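Local coordinates for protein phosphoribosylformylglycinamidine synthase 2 (Thermus thermophilus, PDB 3VIU) that binds ADP and a magnesium ion within a PurM-like (AIR synthase related) architecture that is repeated along its single chain, at residues V80-E85 with A482-L487; G104-D109 with V173-L178; V280-D285 with R341-L346. One frame throughout, in Å; residues are numbered along the deposited sequence.

Contact 1 of 3, residues V80-E85 with A482-L487; sequences VAFKIE and AYTDGL. With ADP (adenosine-5'-diphosphate), chain B.
F82 and T484 run alongside each other with their ends reversed where strands 78-86 and 479-488 approach without pairing their backbones. The F82 ring lies obliquely to the opposing strand: CE2 is 3.9 Å from T484 CB, while CZ comes 4.2 Å from A482 CB, a methyl small enough to admit the ring. T484 turns OG1 anti to its own backbone N (chi1 -175°), which sends the hydroxyl to the I84 side. There I84 N donates weakly to T484 OG1 at 3.3 Å with a bent angle of 122°; the stronger partner of that hydroxyl is S521 OG. I84 crosses T484 at a slant and lays CG2 3.4 Å from G486 N, on backbone that has no side chain in the way. The strands belong to the two AIR synthase related N-terminal domains, so the contact joins two PurM-like sheets.

K83 and D485, which leave their strands away from the contact, meet ADP. K83 reaches with NZ to O2B of ADP at 2.7 Å and to the bridging O3A at 3.1 Å; lysine suits the place because its extended chain carries a positive amine to the phosphates. ADP N6 donates to D485 OD1 at 3.0 Å. The chemistry is thus divided: apolar and hydroxyl groups join the sheets, while K83 on one strand holds phosphate oxygens and D485 on the other the adenine.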
loop_
_atom_site.group_PDB
_atom_site.type_symbol
_atom_site.label_atom_id
_atom_site.label_comp_id
_atom_site.label_asym_id
_atom_site.label_seq_id
_atom_site.Cartn_x
_atom_site.Cartn_y
_atom_site.Cartn_z
ATOM N N VAL A 80 -0.525 -4.199 -15.480
ATOM C CA VAL A 80 0.164 -3.643 -14.330
ATOM C C VAL A 80 0.018 -4.550 -13.114
ATOM O O VAL A 80 -1.090 -4.940 -12.740
ATOM C CB VAL A 80 -0.365 -2.231 -13.981
ATOM C CG1 VAL A 80 0.143 -1.793 -12.619
ATOM C CG2 VAL A 80 0.091 -1.242 -15.031
ATOM N N ALA A 81 1.150 -4.895 -12.517
ATOM C CA ALA A 81 1.149 -5.728 -11.335
ATOM C C ALA A 81 1.420 -4.809 -10.158
ATOM O O ALA A 81 2.176 -3.847 -10.275
ATOM C CB ALA A 81 2.240 -6.783 -11.431
ATOM N N PHE A 82 0.784 -5.080 -9.027
ATOM C CA PHE A 82 1.029 -4.276 -7.847
ATOM C C PHE A 82 0.597 -5.000 -6.592
ATOM O O PHE A 82 -0.154 -5.972 -6.639
ATOM C CB PHE A 82 0.347 -2.903 -7.951
ATOM C CG PHE A 82 -1.156 -2.957 -8.015
ATOM C CD1 PHE A 82 -1.808 -3.414 -9.155
ATOM C CD2 PHE A 82 -1.922 -2.510 -6.947
ATOM C CE1 PHE A 82 -3.202 -3.420 -9.226
ATOM C CE2 PHE A 82 -3.317 -2.510 -7.011
ATOM C CZ PHE A 82 -3.955 -2.966 -8.151
ATOM N N LYS A 83 1.095 -4.516 -5.463
ATOM C CA LYS A 83 0.789 -5.112 -4.179
ATOM C C LYS A 83 1.414 -4.264 -3.081
ATOM O O LYS A 83 2.329 -3.474 -3.334
ATOM C CB LYS A 83 1.364 -6.525 -4.121
ATOM C CG LYS A 83 1.106 -7.250 -2.824
ATOM C CD LYS A 83 2.003 -8.466 -2.732
ATOM C CE LYS A 83 1.964 -9.076 -1.354
ATOM N NZ LYS A 83 3.021 -10.108 -1.235
ATOM N N ILE A 84 0.912 -4.430 -1.865
ATOM C CA ILE A 84 1.434 -3.697 -0.725
ATOM C C ILE A 84 1.787 -4.717 0.353
ATOM O O ILE A 84 1.069 -5.698 0.554
ATOM C CB ILE A 84 0.399 -2.657 -0.213
ATOM C CG1 ILE A 84 1.041 -1.743 0.827
ATOM C CG2 ILE A 84 -0.814 -3.360 0.367
ATOM C CD1 ILE A 84 0.134 -0.614 1.268
ATOM N N GLU A 85 2.916 -4.495 1.016
ATOM C CA GLU A 85 3.425 -5.383 2.064
ATOM C C GLU A 85 3.699 -4.536 3.290
ATOM O O GLU A 85 3.611 -3.319 3.238
ATOM C CB GLU A 85 4.766 -6.008 1.636
ATOM C CG GLU A 85 4.770 -7.442 1.116
ATOM C CD GLU A 85 6.205 -7.944 0.869
ATOM O OE1 GLU A 85 6.391 -9.106 0.435
ATOM O OE2 GLU A 85 7.158 -7.166 1.116
ATOM N N ALA A 482 -8.618 -1.594 -9.681
ATOM C CA ALA A 482 -8.618 -2.544 -8.575
ATOM C C ALA A 482 -7.812 -1.963 -7.435
ATOM O O ALA A 482 -7.196 -0.913 -7.580
ATOM C CB ALA A 482 -8.007 -3.871 -9.010
ATOM N N TYR A 483 -7.812 -2.640 -6.296
ATOM C CA TYR A 483 -7.035 -2.145 -5.181
ATOM C C TYR A 483 -6.245 -3.245 -4.499
ATOM O O TYR A 483 -6.398 -4.420 -4.807
ATOM C CB TYR A 483 -7.929 -1.444 -4.160
ATOM C CG TYR A 483 -8.771 -2.364 -3.318
ATOM C CD1 TYR A 483 -10.020 -2.805 -3.759
ATOM C CD2 TYR A 483 -8.319 -2.789 -2.069
ATOM C CE1 TYR A 483 -10.798 -3.643 -2.974
ATOM C CE2 TYR A 483 -9.088 -3.626 -1.277
ATOM C CZ TYR A 483 -10.324 -4.053 -1.734
ATOM O OH TYR A 483 -11.058 -4.909 -0.957
ATOM N N THR A 484 -5.387 -2.829 -3.578
ATOM C CA THR A 484 -4.549 -3.721 -2.793
ATOM C C THR A 484 -4.713 -3.168 -1.373
ATOM O O THR A 484 -4.726 -1.947 -1.179
ATOM C CB THR A 484 -3.071 -3.620 -3.250
ATOM O OG1 THR A 484 -2.274 -4.578 -2.542
ATOM C CG2 THR A 484 -2.529 -2.215 -2.993
ATOM N N ASP A 485 -4.869 -4.046 -0.387
ATOM C CA ASP A 485 -5.047 -3.582 0.981
ATOM C C ASP A 485 -4.027 -4.151 1.947
ATOM O O ASP A 485 -3.888 -5.371 2.084
ATOM C CB ASP A 485 -6.446 -3.926 1.488
ATOM C CG ASP A 485 -6.682 -5.418 1.565
ATOM O OD1 ASP A 485 -7.059 -5.918 2.648
ATOM O OD2 ASP A 485 -6.493 -6.096 0.535
ATOM N N GLY A 486 -3.302 -3.255 2.609
ATOM C CA GLY A 486 -2.327 -3.673 3.587
ATOM C C GLY A 486 -2.983 -3.497 4.940
ATOM O O GLY A 486 -3.080 -2.383 5.444
ATOM N N LEU A 487 -3.460 -4.589 5.527
ATOM C CA LEU A 487 -4.099 -4.510 6.833
ATOM C C LEU A 487 -3.058 -4.564 7.948
ATOM O O LEU A 487 -2.133 -5.376 7.907
ATOM C CB LEU A 487 -5.097 -5.659 7.006
ATOM C CG LEU A 487 -6.167 -5.819 5.916
ATOM C CD1 LEU A 487 -7.133 -6.919 6.330
ATOM C CD2 LEU A 487 -6.916 -4.504 5.689
HETATM P PB ADP B . 4.738 -12.666 0.329
HETATM O O1B ADP B . 5.105 -13.360 1.595
HETATM O O2B ADP B . 4.884 -11.075 0.534
HETATM O O3B ADP B . 5.769 -13.200 -0.894
HETATM P PA ADP B . 2.263 -13.422 1.194
HETATM O O1A ADP B . 2.370 -14.887 1.439
HETATM O O2A ADP B . 2.745 -12.634 2.525
HETATM O O3A ADP B . 3.193 -13.013 -0.096
HETATM O "O5'" ADP B . 0.725 -12.965 0.885
HETATM C "C5'" ADP B . -0.115 -14.131 0.788
HETATM C "C4'" ADP B . -1.095 -14.078 -0.420
HETATM O "O4'" ADP B . -2.437 -13.681 0.011
HETATM C "C3'" ADP B . -0.697 -13.065 -1.524
HETATM O "O3'" ADP B . -1.107 -13.564 -2.804
HETATM C "C2'" ADP B . -1.443 -11.793 -1.118
HETATM O "O2'" ADP B . -1.666 -10.918 -2.227
HETATM C "C1'" ADP B . -2.734 -12.334 -0.499
HETATM N N9 ADP B . -3.224 -11.464 0.579
HETATM C C8 ADP B . -2.720 -11.378 1.846
HETATM N N7 ADP B . -3.391 -10.510 2.547
HETATM C C5 ADP B . -4.368 -9.980 1.782
HETATM C C6 ADP B . -5.389 -9.014 1.984
HETATM N N6 ADP B . -5.531 -8.389 3.210
HETATM N N1 ADP B . -6.216 -8.720 0.958
HETATM C C2 ADP B . -6.094 -9.315 -0.239
HETATM N N3 ADP B . -5.148 -10.228 -0.469
HETATM C C4 ADP B . -4.277 -10.585 0.499
#

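Contact 2 of 3, residues G104-D109 with V173-L178. With ADP (adenosine-5'-diphosphate), chain B.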
loop_
_atom_site.group_PDB
_atom_site.type_symbol
_atom_site.label_atom_id
_atom_site.label_comp_id
_atom_site.label_asym_id
_atom_site.label_seq_id
_atom_site.Cartn_x
_atom_site.Cartn_y
_atom_site.Cartn_z
ATOM N N GLY A 104 12.999 -3.933 -0.797
ATOM C CA GLY A 104 13.567 -5.014 -1.583
ATOM C C GLY A 104 12.563 -6.136 -1.804
ATOM O O GLY A 104 12.370 -6.597 -2.928
ATOM N N GLY A 105 11.916 -6.567 -0.722
ATOM C CA GLY A 105 10.930 -7.628 -0.801
ATOM C C GLY A 105 9.748 -7.333 -1.717
ATOM O O GLY A 105 9.394 -8.161 -2.563
ATOM N N ILE A 106 9.131 -6.164 -1.560
ATOM C CA ILE A 106 7.984 -5.810 -2.392
ATOM C C ILE A 106 8.397 -5.794 -3.869
ATOM O O ILE A 106 7.633 -6.198 -4.748
ATOM C CB ILE A 106 7.392 -4.416 -1.976
ATOM C CG1 ILE A 106 6.015 -4.224 -2.599
ATOM C CG2 ILE A 106 8.299 -3.280 -2.423
ATOM C CD1 ILE A 106 4.969 -5.146 -2.040
ATOM N N LEU A 107 9.621 -5.346 -4.128
ATOM C CA LEU A 107 10.157 -5.272 -5.485
ATOM C C LEU A 107 10.250 -6.656 -6.117
ATOM O O LEU A 107 9.946 -6.833 -7.301
ATOM C CB LEU A 107 11.545 -4.635 -5.458
ATOM C CG LEU A 107 11.773 -3.225 -6.007
ATOM C CD1 LEU A 107 10.522 -2.379 -5.902
ATOM C CD2 LEU A 107 12.943 -2.599 -5.236
ATOM N N ARG A 108 10.678 -7.634 -5.323
ATOM C CA ARG A 108 10.815 -8.996 -5.809
ATOM C C ARG A 108 9.463 -9.640 -6.114
ATOM O O ARG A 108 9.345 -10.404 -7.071
ATOM C CB ARG A 108 11.608 -9.840 -4.803
ATOM C CG ARG A 108 13.090 -9.473 -4.752
ATOM C CD ARG A 108 13.897 -10.514 -3.998
ATOM N NE ARG A 108 13.675 -10.459 -2.560
ATOM C CZ ARG A 108 14.196 -9.533 -1.758
ATOM N NH1 ARG A 108 13.934 -9.565 -0.457
ATOM N NH2 ARG A 108 14.986 -8.584 -2.253
ATOM N N ASP A 109 8.443 -9.323 -5.316
ATOM C CA ASP A 109 7.110 -9.873 -5.556
ATOM C C ASP A 109 6.583 -9.402 -6.905
ATOM O O ASP A 109 5.945 -10.157 -7.631
ATOM C CB ASP A 109 6.119 -9.431 -4.476
ATOM C CG ASP A 109 6.337 -10.130 -3.156
ATOM O OD1 ASP A 109 6.617 -11.347 -3.164
ATOM O OD2 ASP A 109 6.208 -9.466 -2.108
ATOM N N VAL A 173 5.209 0.451 8.691
ATOM C CA VAL A 173 5.948 0.730 7.476
ATOM C C VAL A 173 5.482 -0.256 6.416
ATOM O O VAL A 173 5.823 -1.442 6.457
ATOM C CB VAL A 173 7.464 0.581 7.680
ATOM C CG1 VAL A 173 8.189 0.949 6.393
ATOM C CG2 VAL A 173 7.924 1.458 8.838
ATOM N N ASN A 174 4.672 0.234 5.487
ATOM C CA ASN A 174 4.160 -0.593 4.401
ATOM C C ASN A 174 4.676 -0.024 3.083
ATOM O O ASN A 174 4.727 1.196 2.898
ATOM C CB ASN A 174 2.630 -0.586 4.398
ATOM C CG ASN A 174 2.031 -1.462 5.491
ATOM O OD1 ASN A 174 2.519 -1.491 6.627
ATOM N ND2 ASN A 174 0.953 -2.167 5.155
ATOM N N ALA A 175 5.073 -0.897 2.169
ATOM C CA ALA A 175 5.567 -0.432 0.883
ATOM C C ALA A 175 4.745 -1.030 -0.247
ATOM O O ALA A 175 4.500 -2.237 -0.293
ATOM C CB ALA A 175 7.034 -0.795 0.717
HETATM N N MSE A 176 4.313 -0.173 -1.158
HETATM C CA MSE A 176 3.530 -0.613 -2.293
HETATM C C MSE A 176 4.405 -0.502 -3.534
HETATM O O MSE A 176 5.221 0.410 -3.639
HETATM C CB MSE A 176 2.297 0.273 -2.437
HETATM C CG MSE A 176 1.376 -0.104 -3.573
HETATM SE SE MSE A 176 -0.092 1.169 -3.673
HETATM C CE MSE A 176 -0.852 0.658 -5.378
ATOM N N CYS A 177 4.250 -1.438 -4.467
ATOM C CA CYS A 177 5.031 -1.392 -5.687
ATOM C C CYS A 177 4.203 -1.596 -6.959
ATOM O O CYS A 177 3.291 -2.412 -6.999
ATOM C CB CYS A 177 6.157 -2.422 -5.628
ATOM S SG CYS A 177 7.282 -2.336 -7.049
ATOM N N LEU A 178 4.535 -0.830 -7.995
ATOM C CA LEU A 178 3.866 -0.917 -9.288
ATOM C C LEU A 178 4.856 -1.405 -10.341
ATOM O O LEU A 178 5.988 -0.916 -10.413
ATOM C CB LEU A 178 3.331 0.454 -9.722
ATOM C CG LEU A 178 1.820 0.657 -9.685
ATOM C CD1 LEU A 178 1.353 0.729 -8.248
ATOM C CD2 LEU A 178 1.459 1.923 -10.428
HETATM P PB ADP B . 4.738 -12.666 0.329
HETATM O O1B ADP B . 5.105 -13.360 1.595
HETATM O O2B ADP B . 4.884 -11.075 0.534
HETATM O O3B ADP B . 5.769 -13.200 -0.894
HETATM P PA ADP B . 2.263 -13.422 1.194
HETATM O O1A ADP B . 2.370 -14.887 1.439
HETATM O O2A ADP B . 2.745 -12.634 2.525
HETATM O O3A ADP B . 3.193 -13.013 -0.096
HETATM O "O5'" ADP B . 0.725 -12.965 0.885
HETATM C "C5'" ADP B . -0.115 -14.131 0.788
HETATM C "C4'" ADP B . -1.095 -14.078 -0.420
HETATM O "O4'" ADP B . -2.437 -13.681 0.011
HETATM C "C3'" ADP B . -0.697 -13.065 -1.524
HETATM O "O3'" ADP B . -1.107 -13.564 -2.804
HETATM C "C2'" ADP B . -1.443 -11.793 -1.118
HETATM O "O2'" ADP B . -1.666 -10.918 -2.227
HETATM C "C1'" ADP B . -2.734 -12.334 -0.499
HETATM N N9 ADP B . -3.224 -11.464 0.579
HETATM C C8 ADP B . -2.720 -11.378 1.846
HETATM N N7 ADP B . -3.391 -10.510 2.547
HETATM C C5 ADP B . -4.368 -9.980 1.782
HETATM C C6 ADP B . -5.389 -9.014 1.984
HETATM N N6 ADP B . -5.531 -8.389 3.210
HETATM N N1 ADP B . -6.216 -8.720 0.958
HETATM C C2 ADP B . -6.094 -9.315 -0.239
HETATM N N3 ADP B . -5.148 -10.228 -0.469
HETATM C C4 ADP B . -4.277 -10.585 0.499
#
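Chi1 of -166° in I106 swings CG1 to the side opposite its backbone N, and chi2 of 68° folds CD1 round, so that both carbons come down on the strand beneath helix 95-112. I106 CG1 lies 3.4 Å from A175 O and 3.5 Å from C177 CB, filling the step between two residues that point the same way off strand 172-182. Its other branch, CG2, is 4.2 Å from A175 CB. A beta-branched residue suits this place because its two arms both lie against the step between A175 and C177, alternate residues on one face of the strand, and A175 is short enough to let the helix come close. In C177, chi1 of -175° turns SG beside the carbonyl carbon and toward L107. L107 CD1 approaches C177 SG closely, at 3.4 Å, a distance of doubtful precision since the torsions of L107 are strained; its side chain leaves the backbone pointing away from the strand.

No hydrogen bond crosses this interface. The helix runs at a modest angle over one face of the sheet in the PurM-like N-terminal domain, and L120 on strand 116-126 extends the apolar surface under I106, L107 and C177.

Another side of the same helix turn is polar. R108 lays one face of its guanidinium over G104 O and the CA of G105, and reaches Q305. D109 brings OD1 to 3.1 Å from O3B of ADP. Apolar contacts therefore fix the helix on the sheet and set D109 beside the phosphates, close to the like-charged E85 and D259; K83, a long and weak ion pair, would probably offset some of the repulsion.

Contact 3 of 3, residues V280-D285 with R341-L346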
loop_
_atom_site.group_PDB
_atom_site.type_symbol
_atom_site.label_atom_id
_atom_site.label_comp_id
_atom_site.label_asym_id
_atom_site.label_seq_id
_atom_site.Cartn_x
_atom_site.Cartn_y
_atom_site.Cartn_z
ATOM N N VAL A 280 8.396 -31.062 -4.368
ATOM C CA VAL A 280 9.731 -30.625 -4.734
ATOM C C VAL A 280 10.810 -31.256 -3.854
ATOM O O VAL A 280 10.667 -31.343 -2.636
ATOM C CB VAL A 280 9.836 -29.084 -4.656
ATOM C CG1 VAL A 280 9.245 -28.607 -3.356
ATOM C CG2 VAL A 280 11.300 -28.643 -4.763
ATOM N N GLU A 281 11.880 -31.713 -4.491
ATOM C CA GLU A 281 13.000 -32.316 -3.787
ATOM C C GLU A 281 14.097 -31.253 -3.758
ATOM O O GLU A 281 14.559 -30.803 -4.812
ATOM C CB GLU A 281 13.497 -33.557 -4.539
ATOM C CG GLU A 281 14.636 -34.320 -3.851
ATOM C CD GLU A 281 15.088 -35.557 -4.640
ATOM O OE1 GLU A 281 15.996 -35.444 -5.501
ATOM O OE2 GLU A 281 14.517 -36.638 -4.401
ATOM N N LEU A 282 14.503 -30.842 -2.562
ATOM C CA LEU A 282 15.545 -29.829 -2.423
ATOM C C LEU A 282 16.874 -30.453 -2.004
ATOM O O LEU A 282 16.945 -31.210 -1.040
ATOM C CB LEU A 282 15.114 -28.765 -1.397
ATOM C CG LEU A 282 16.122 -27.683 -0.973
ATOM C CD1 LEU A 282 16.660 -26.930 -2.184
ATOM C CD2 LEU A 282 15.436 -26.716 -0.015
ATOM N N HIS A 283 17.922 -30.141 -2.752
ATOM C CA HIS A 283 19.255 -30.646 -2.458
ATOM C C HIS A 283 20.007 -29.491 -1.808
ATOM O O HIS A 283 20.597 -28.667 -2.499
ATOM C CB HIS A 283 19.950 -31.062 -3.752
ATOM C CG HIS A 283 19.289 -32.208 -4.457
ATOM N ND1 HIS A 283 19.591 -33.525 -4.185
ATOM C CD2 HIS A 283 18.340 -32.234 -5.425
ATOM C CE1 HIS A 283 18.858 -34.312 -4.954
ATOM N NE2 HIS A 283 18.090 -33.554 -5.715
ATOM N N LEU A 284 19.975 -29.422 -0.483
ATOM C CA LEU A 284 20.640 -28.331 0.213
ATOM C C LEU A 284 22.118 -28.204 -0.088
ATOM O O LEU A 284 22.671 -27.110 0.007
ATOM C CB LEU A 284 20.436 -28.443 1.730
ATOM C CG LEU A 284 19.039 -28.040 2.214
ATOM C CD1 LEU A 284 18.926 -28.250 3.723
ATOM C CD2 LEU A 284 18.766 -26.580 1.835
ATOM N N ASP A 285 22.760 -29.306 -0.460
ATOM C CA ASP A 285 24.186 -29.260 -0.751
ATOM C C ASP A 285 24.505 -28.420 -1.975
ATOM O O ASP A 285 25.629 -27.955 -2.134
ATOM C CB ASP A 285 24.753 -30.671 -0.950
ATOM C CG ASP A 285 24.613 -31.535 0.285
ATOM O OD1 ASP A 285 24.879 -31.030 1.399
ATOM O OD2 ASP A 285 24.248 -32.719 0.140
ATOM N N ARG A 341 3.348 -35.375 -3.755
ATOM C CA ARG A 341 3.087 -34.059 -3.188
ATOM C C ARG A 341 3.739 -33.917 -1.819
ATOM O O ARG A 341 3.076 -33.979 -0.781
ATOM C CB ARG A 341 1.580 -33.824 -3.101
ATOM C CG ARG A 341 0.902 -33.984 -4.443
ATOM C CD ARG A 341 -0.479 -33.388 -4.465
ATOM N NE ARG A 341 -1.101 -33.591 -5.769
ATOM C CZ ARG A 341 -2.288 -33.104 -6.117
ATOM N NH1 ARG A 341 -2.988 -32.379 -5.251
ATOM N NH2 ARG A 341 -2.772 -33.341 -7.334
ATOM N N VAL A 342 5.050 -33.713 -1.834
ATOM C CA VAL A 342 5.821 -33.588 -0.605
ATOM C C VAL A 342 6.985 -32.620 -0.772
ATOM O O VAL A 342 7.421 -32.325 -1.893
ATOM C CB VAL A 342 6.401 -34.971 -0.189
ATOM C CG1 VAL A 342 7.427 -34.808 0.909
ATOM C CG2 VAL A 342 5.289 -35.885 0.276
ATOM N N PHE A 343 7.465 -32.105 0.353
ATOM C CA PHE A 343 8.621 -31.224 0.351
ATOM C C PHE A 343 9.708 -32.100 0.964
ATOM O O PHE A 343 9.754 -32.289 2.181
ATOM C CB PHE A 343 8.390 -29.983 1.223
ATOM C CG PHE A 343 9.546 -29.016 1.212
ATOM C CD1 PHE A 343 9.946 -28.377 2.380
ATOM C CD2 PHE A 343 10.242 -28.757 0.034
ATOM C CE1 PHE A 343 11.025 -27.499 2.381
ATOM C CE2 PHE A 343 11.322 -27.882 0.017
ATOM C CZ PHE A 343 11.716 -27.250 1.194
ATOM N N ARG A 344 10.559 -32.662 0.111
ATOM C CA ARG A 344 11.633 -33.537 0.565
ATOM C C ARG A 344 12.944 -32.770 0.574
ATOM O O ARG A 344 13.370 -32.233 -0.449
ATOM C CB ARG A 344 11.749 -34.752 -0.360
ATOM C CG ARG A 344 12.770 -35.789 0.087
ATOM C CD ARG A 344 12.885 -36.892 -0.949
ATOM N NE ARG A 344 11.613 -37.580 -1.122
ATOM C CZ ARG A 344 11.194 -38.091 -2.273
ATOM N NH1 ARG A 344 10.022 -38.704 -2.337
ATOM N NH2 ARG A 344 11.934 -37.974 -3.368
ATOM N N VAL A 345 13.585 -32.730 1.732
ATOM C CA VAL A 345 14.839 -32.014 1.860
ATOM C C VAL A 345 16.039 -32.945 2.047
ATOM O O VAL A 345 16.089 -33.743 2.990
ATOM C CB VAL A 345 14.766 -31.012 3.028
ATOM C CG1 VAL A 345 16.027 -30.167 3.069
ATOM C CG2 VAL A 345 13.535 -30.125 2.863
ATOM N N LEU A 346 16.992 -32.842 1.126
ATOM C CA LEU A 346 18.204 -33.648 1.169
ATOM C C LEU A 346 19.394 -32.809 1.607
ATOM O O LEU A 346 19.533 -31.648 1.217
ATOM C CB LEU A 346 18.503 -34.258 -0.205
ATOM C CG LEU A 346 17.501 -35.270 -0.768
ATOM C CD1 LEU A 346 18.020 -35.812 -2.094
ATOM C CD2 LEU A 346 17.297 -36.407 0.223
HETATM O O HOH W 1 21.721 -32.114 -1.351
#
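V280, L282, F343 and V345 form the apolar face of two neighbouring parallel strands in the mixed sheet of the PurM-like C-terminal domain. V280 and F343 project together from the sheet, with V280 CG1 3.5 Å from F343 CD2. Farther along, L282 CD2 lies 3.9 Å from F343 CZ, so the flat ring spans two alternate residues, V280 and L282, on the same face of its partner strand, approached obliquely by both. V345 CG2 rests over one face of that ring. Branched aliphatic groups suit this surface, which L269 of helix 264-275 and L300 of helix 296-301 cover. Where the first strand ends, L284 crosses V345 at a slant and sets CD1 3.5 Å from V345 CG1.

Between the faces runs the parallel ladder. V280 N, L282 N and L284 N donate to the carbonyls of V342, R344 and L346, while R344 N and L346 N answer to the carbonyls of V280 and L282; L346 N to L282 O, at 2.7 Å, is nearly straight.

The other face is polar except for L346, whose CD1 packs 3.3 Å from H283 CE1 and also touches the carboxylate end of E281. R344 bends at chi3 (-61°) and brings NH2 to E281 OE2, a salt bridge of 3.1 Å. The oxygen lies in the guanidinium plane and uses its anti lone pair, with the two planar groups turned 51° apart. Each charge has a second partner, R336 for E281 and E354 for R344, so the strand pair is tied into both flanking strands. At the outer end D285 OD1 accepts a hydrogen bond from R348 N, and a water accepts from D285 N at 3.1 Å and donates to D285 OD2 at 3.0 Å.

In the fold
Contacts 1 and 2 are neighbours, their centres 9 Å apart: strands 78-86 and 172-182 lie side by side in one sheet, and both contacts touch ADP. Contact 3 belongs to the following C-terminal domain, its centre about 32 Å from that of contact 1 and 29 Å from that of contact 2. Along the chain, contact 2 closes first and contact 3 follows, both within the long span between 80-85 and 482-487. Contacts 2 and 3 are thus internal to single domains, whereas contact 1 brings the two N-terminal-type domains together, consistent with a fold in which two PurM-like halves share the nucleotide at their junction.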